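Local coordinates for protein alpha,alpha-trehalose-phosphate synthase (UDP-forming) (Burkholderia xenovorans, PDB 5V0T) that belongs to glycosyltransferase family 20, with a two-domain GT-B architecture, and holds 6-O-phosphono-alpha-D-glucopyranose and uridine-5'-diphosphate in its pockets, at residues G10-I22 with V36-W50. Residues are numbered along the deposited sequence; the frame is centred on the assembly and turned at random.
Sequences GRLIIVSNRVAPI and VYDALKETGGMWFGW. With G6P (6-O-phosphono-alpha-D-glucopyranose), chain J.
Strand 12-16 and strand 45-48 pair in parallel through Ile13 with Met46, Ile14 with Trp47 and Val15 with Phe48, in the mixed sheet of the N-terminal half of the chain. Helix 31-43 leads into the second strand and packs on one face. Both backbone polar groups of Ile14 bond the second strand: its N donates to Met46 O (2.7 Å), and its O accepts from Phe48 N, nearly straight (178°). Strand 135-139 pairs with the other edge of strand 12-16, making it an inner strand.

On the helix side, Ile14 CG2 meets Val36 CG1 tip to tip (3.5 Å), while CG1 slides past Leu40 CD1. The same CG2 lies over one face of the Trp47 indole. Val19 CG1 covers the opposite face, 3.8 Å from the centroid of the Trp47 five-membered ring, and Ala20 CB touches Trp47 CZ3. Trp47 NE1 donates to Ser16 OG (2.8 Å), which lies in the ring plane, and this hydroxyl in turn donates to Arg18 O. Its place between its own backbone N and carbonyl carbon (chi1 61°) allows both bonds. The indole ties the turn after strand 12-16 to the sheet.

On the other face, Ile13 lies beside Met46, and Val15 CG1 meets the edge of the Phe48 ring. Where both segments turn a corner, Trp50 N donates to Asn17 O (2.9 Å). Arg18 NH1 lies 3.7 Å from Trp50 CZ3, while Arg18 NE and NH2 each bond a different phosphate oxygen of 6-O-phosphono-alpha-D-glucopyranose. Tyr86 and Arg315 also bond this ligand. Strand, helix and parallel strand form a beta-alpha-beta crossover of the Rossmann-like N-terminal domain of a GT-B glycosyltransferase, with a phosphate-binding arginine just past the first strand.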
# COMPACT_ATOMS: atom_id res chain seq x y z
N GLY A 10 14.42 -7.30 23.40
CA GLY A 10 14.09 -5.89 23.26
C GLY A 10 12.68 -5.68 22.76
O GLY A 10 12.18 -6.43 21.93
N ARG A 11 12.03 -4.63 23.26
CA ARG A 11 10.65 -4.34 22.90
C ARG A 11 10.58 -3.60 21.56
O ARG A 11 11.27 -2.60 21.37
CB ARG A 11 9.99 -3.52 24.00
CG ARG A 11 8.59 -3.04 23.72
CD ARG A 11 8.03 -2.29 24.93
NE ARG A 11 8.67 -1.00 25.12
CZ ARG A 11 8.09 0.04 25.71
NH1 ARG A 11 6.84 -0.07 26.17
NH2 ARG A 11 8.73 1.19 25.83
N LEU A 12 9.75 -4.09 20.65
CA LEU A 12 9.60 -3.47 19.35
C LEU A 12 8.61 -2.31 19.45
O LEU A 12 7.46 -2.49 19.86
CB LEU A 12 9.13 -4.49 18.32
CG LEU A 12 8.70 -3.91 16.96
CD1 LEU A 12 9.86 -3.15 16.32
CD2 LEU A 12 8.18 -5.02 16.05
N ILE A 13 9.07 -1.11 19.10
CA ILE A 13 8.23 0.07 19.01
C ILE A 13 7.97 0.34 17.54
O ILE A 13 8.88 0.71 16.80
CB ILE A 13 8.89 1.30 19.66
CG1 ILE A 13 9.48 0.96 21.04
CG2 ILE A 13 7.91 2.45 19.66
CD1 ILE A 13 8.47 0.72 22.14
N ILE A 14 6.72 0.18 17.11
CA ILE A 14 6.30 0.58 15.77
C ILE A 14 5.84 2.03 15.81
O ILE A 14 5.07 2.42 16.70
CB ILE A 14 5.17 -0.33 15.26
CG1 ILE A 14 5.68 -1.76 15.04
CG2 ILE A 14 4.57 0.26 13.98
CD1 ILE A 14 6.59 -1.91 13.84
N VAL A 15 6.30 2.83 14.84
CA VAL A 15 5.89 4.22 14.68
C VAL A 15 5.35 4.40 13.26
O VAL A 15 6.06 4.11 12.29
CB VAL A 15 7.05 5.19 14.93
CG1 VAL A 15 6.58 6.64 14.77
CG2 VAL A 15 7.69 4.95 16.30
N SER A 16 4.12 4.88 13.13
CA SER A 16 3.54 5.20 11.83
C SER A 16 2.55 6.32 12.02
O SER A 16 2.14 6.63 13.13
CB SER A 16 2.85 3.98 11.20
OG SER A 16 1.77 3.57 12.04
N ASN A 17 2.14 6.94 10.91
CA ASN A 17 1.07 7.92 11.03
C ASN A 17 -0.25 7.22 11.29
O ASN A 17 -0.89 7.43 12.33
CB ASN A 17 0.98 8.78 9.76
CG ASN A 17 -0.00 9.92 9.93
OD1 ASN A 17 0.18 10.78 10.79
ND2 ASN A 17 -1.08 9.91 9.14
N ARG A 18 -0.68 6.40 10.34
CA ARG A 18 -1.93 5.66 10.47
C ARG A 18 -1.74 4.47 11.40
O ARG A 18 -0.79 3.69 11.24
CB ARG A 18 -2.41 5.19 9.09
CG ARG A 18 -3.74 4.40 9.14
CD ARG A 18 -4.88 5.30 9.60
NE ARG A 18 -5.31 6.22 8.55
CZ ARG A 18 -6.15 7.24 8.74
NH1 ARG A 18 -6.62 7.48 9.97
NH2 ARG A 18 -6.52 8.01 7.73
N VAL A 19 -2.63 4.33 12.37
CA VAL A 19 -2.60 3.23 13.33
C VAL A 19 -3.88 2.42 13.15
O VAL A 19 -4.95 2.98 12.88
CB VAL A 19 -2.46 3.76 14.78
CG1 VAL A 19 -2.40 2.62 15.76
CG2 VAL A 19 -1.20 4.63 14.90
N ALA A 20 -3.77 1.10 13.28
CA ALA A 20 -4.91 0.22 13.05
C ALA A 20 -6.07 0.60 13.98
O ALA A 20 -5.84 1.07 15.10
CB ALA A 20 -4.53 -1.24 13.27
N PRO A 21 -7.32 0.41 13.54
CA PRO A 21 -8.46 0.90 14.33
C PRO A 21 -8.63 0.10 15.62
O PRO A 21 -8.62 -1.13 15.60
CB PRO A 21 -9.65 0.72 13.39
CG PRO A 21 -9.24 -0.41 12.50
CD PRO A 21 -7.76 -0.30 12.33
N ILE A 22 -8.78 0.82 16.73
CA ILE A 22 -8.87 0.19 18.04
C ILE A 22 -10.13 0.63 18.77
O ILE A 22 -11.23 0.16 18.47
CB ILE A 22 -7.62 0.50 18.89
N VAL A 36 1.33 -4.01 9.11
CA VAL A 36 2.03 -3.76 10.37
C VAL A 36 1.35 -4.50 11.51
O VAL A 36 2.02 -5.10 12.37
CB VAL A 36 2.14 -2.25 10.64
CG1 VAL A 36 2.63 -2.00 12.05
CG2 VAL A 36 3.08 -1.61 9.65
N TYR A 37 0.02 -4.50 11.55
CA TYR A 37 -0.67 -5.19 12.63
C TYR A 37 -0.46 -6.71 12.55
O TYR A 37 -0.28 -7.36 13.59
CB TYR A 37 -2.17 -4.87 12.64
CG TYR A 37 -2.86 -5.44 13.85
CD1 TYR A 37 -2.59 -4.95 15.12
CD2 TYR A 37 -3.75 -6.49 13.74
CE1 TYR A 37 -3.21 -5.47 16.24
CE2 TYR A 37 -4.38 -7.03 14.85
CZ TYR A 37 -4.10 -6.52 16.10
OH TYR A 37 -4.72 -7.06 17.21
N ASP A 38 -0.49 -7.29 11.35
CA ASP A 38 -0.16 -8.70 11.20
C ASP A 38 1.22 -9.02 11.79
O ASP A 38 1.39 -10.03 12.47
CB ASP A 38 -0.19 -9.11 9.72
CG ASP A 38 -1.58 -9.50 9.23
OD1 ASP A 38 -2.49 -9.69 10.07
OD2 ASP A 38 -1.76 -9.61 7.99
N ALA A 39 2.21 -8.17 11.51
CA ALA A 39 3.57 -8.38 12.01
C ALA A 39 3.64 -8.22 13.52
O ALA A 39 4.25 -9.05 14.22
CB ALA A 39 4.54 -7.40 11.33
N LEU A 40 3.00 -7.17 14.05
CA LEU A 40 3.17 -6.80 15.45
C LEU A 40 2.43 -7.74 16.40
O LEU A 40 2.92 -7.98 17.51
CB LEU A 40 2.69 -5.37 15.66
CG LEU A 40 3.01 -4.68 16.99
CD1 LEU A 40 4.50 -4.62 17.24
CD2 LEU A 40 2.42 -3.28 16.99
N LYS A 41 1.26 -8.26 16.00
CA LYS A 41 0.48 -9.08 16.92
C LYS A 41 1.22 -10.35 17.31
O LYS A 41 0.91 -10.94 18.34
CB LYS A 41 -0.87 -9.44 16.30
CG LYS A 41 -0.80 -10.46 15.17
CD LYS A 41 -2.09 -10.54 14.35
CE LYS A 41 -1.97 -11.54 13.21
NZ LYS A 41 -3.15 -11.52 12.29
N GLU A 42 2.20 -10.79 16.50
CA GLU A 42 2.89 -12.03 16.80
C GLU A 42 3.96 -11.81 17.87
O GLU A 42 4.06 -12.58 18.83
CB GLU A 42 3.51 -12.61 15.53
CG GLU A 42 3.99 -14.04 15.67
CD GLU A 42 4.46 -14.65 14.34
OE1 GLU A 42 4.85 -13.88 13.45
OE2 GLU A 42 4.43 -15.88 14.20
N THR A 43 4.75 -10.74 17.73
CA THR A 43 5.78 -10.45 18.72
C THR A 43 5.23 -9.68 19.91
O THR A 43 5.78 -9.79 21.00
CB THR A 43 6.92 -9.63 18.09
OG1 THR A 43 6.40 -8.36 17.67
CG2 THR A 43 7.50 -10.35 16.88
N GLY A 44 4.19 -8.88 19.72
CA GLY A 44 3.80 -7.90 20.71
C GLY A 44 4.71 -6.69 20.63
O GLY A 44 5.70 -6.66 19.91
N GLY A 45 4.37 -5.66 21.40
CA GLY A 45 5.16 -4.44 21.38
C GLY A 45 4.27 -3.22 21.52
O GLY A 45 3.17 -3.29 22.06
N MET A 46 4.78 -2.10 21.03
CA MET A 46 4.07 -0.83 21.09
C MET A 46 3.84 -0.32 19.68
O MET A 46 4.72 -0.44 18.81
CB MET A 46 4.85 0.22 21.89
CG MET A 46 4.26 1.62 21.81
SD MET A 46 5.13 2.79 22.89
CE MET A 46 4.53 2.26 24.49
N TRP A 47 2.65 0.24 19.45
CA TRP A 47 2.32 0.91 18.20
C TRP A 47 1.99 2.36 18.55
O TRP A 47 0.97 2.63 19.18
CB TRP A 47 1.16 0.21 17.49
CG TRP A 47 1.01 0.63 16.04
CD1 TRP A 47 1.58 1.71 15.43
CD2 TRP A 47 0.24 -0.04 15.03
NE1 TRP A 47 1.20 1.77 14.11
CE2 TRP A 47 0.38 0.71 13.84
CE3 TRP A 47 -0.57 -1.17 15.03
CZ2 TRP A 47 -0.25 0.33 12.65
CZ3 TRP A 47 -1.19 -1.55 13.85
CH2 TRP A 47 -1.03 -0.79 12.68
N PHE A 48 2.87 3.27 18.15
CA PHE A 48 2.73 4.70 18.40
C PHE A 48 2.37 5.41 17.10
O PHE A 48 2.99 5.17 16.06
CB PHE A 48 4.04 5.27 18.96
CG PHE A 48 4.08 6.77 19.04
CD1 PHE A 48 3.64 7.41 20.18
CD2 PHE A 48 4.60 7.52 18.00
CE1 PHE A 48 3.70 8.80 20.28
CE2 PHE A 48 4.65 8.91 18.08
CZ PHE A 48 4.20 9.55 19.22
N GLY A 49 1.40 6.33 17.17
CA GLY A 49 1.12 7.14 16.00
C GLY A 49 -0.12 8.01 16.19
O GLY A 49 -0.55 8.28 17.31
N TRP A 50 -0.65 8.47 15.07
CA TRP A 50 -1.82 9.34 15.06
C TRP A 50 -3.08 8.55 15.39
O TRP A 50 -3.28 7.43 14.90
CB TRP A 50 -1.92 10.01 13.68
CG TRP A 50 -3.09 10.92 13.45
CD1 TRP A 50 -3.61 11.85 14.31
CD2 TRP A 50 -3.86 11.00 12.25
NE1 TRP A 50 -4.67 12.50 13.71
CE2 TRP A 50 -4.84 12.00 12.45
CE3 TRP A 50 -3.83 10.31 11.03
CZ2 TRP A 50 -5.77 12.34 11.46
CZ3 TRP A 50 -4.76 10.66 10.04
CH2 TRP A 50 -5.72 11.65 10.27
C1 G6P J . -0.99 3.61 1.94
C2 G6P J . 0.14 4.28 2.70
C3 G6P J . -0.12 4.22 4.21
C4 G6P J . -1.50 4.83 4.51
C5 G6P J . -2.56 4.12 3.67
C6 G6P J . -3.95 4.68 3.99
O1 G6P J . -1.02 2.25 2.34
O2 G6P J . 1.38 3.64 2.36
O3 G6P J . 0.90 4.98 4.87
O4 G6P J . -1.81 4.67 5.90
O5 G6P J . -2.25 4.23 2.28
O6 G6P J . -3.96 6.11 3.78
P G6P J . -4.37 7.08 5.00
O1P G6P J . -5.86 6.91 5.18
O2P G6P J . -3.94 8.44 4.54
O3P G6P J . -3.59 6.57 6.19
O HOH W 1 8.16 -6.42 21.28
O HOH W 2 -4.84 6.32 12.81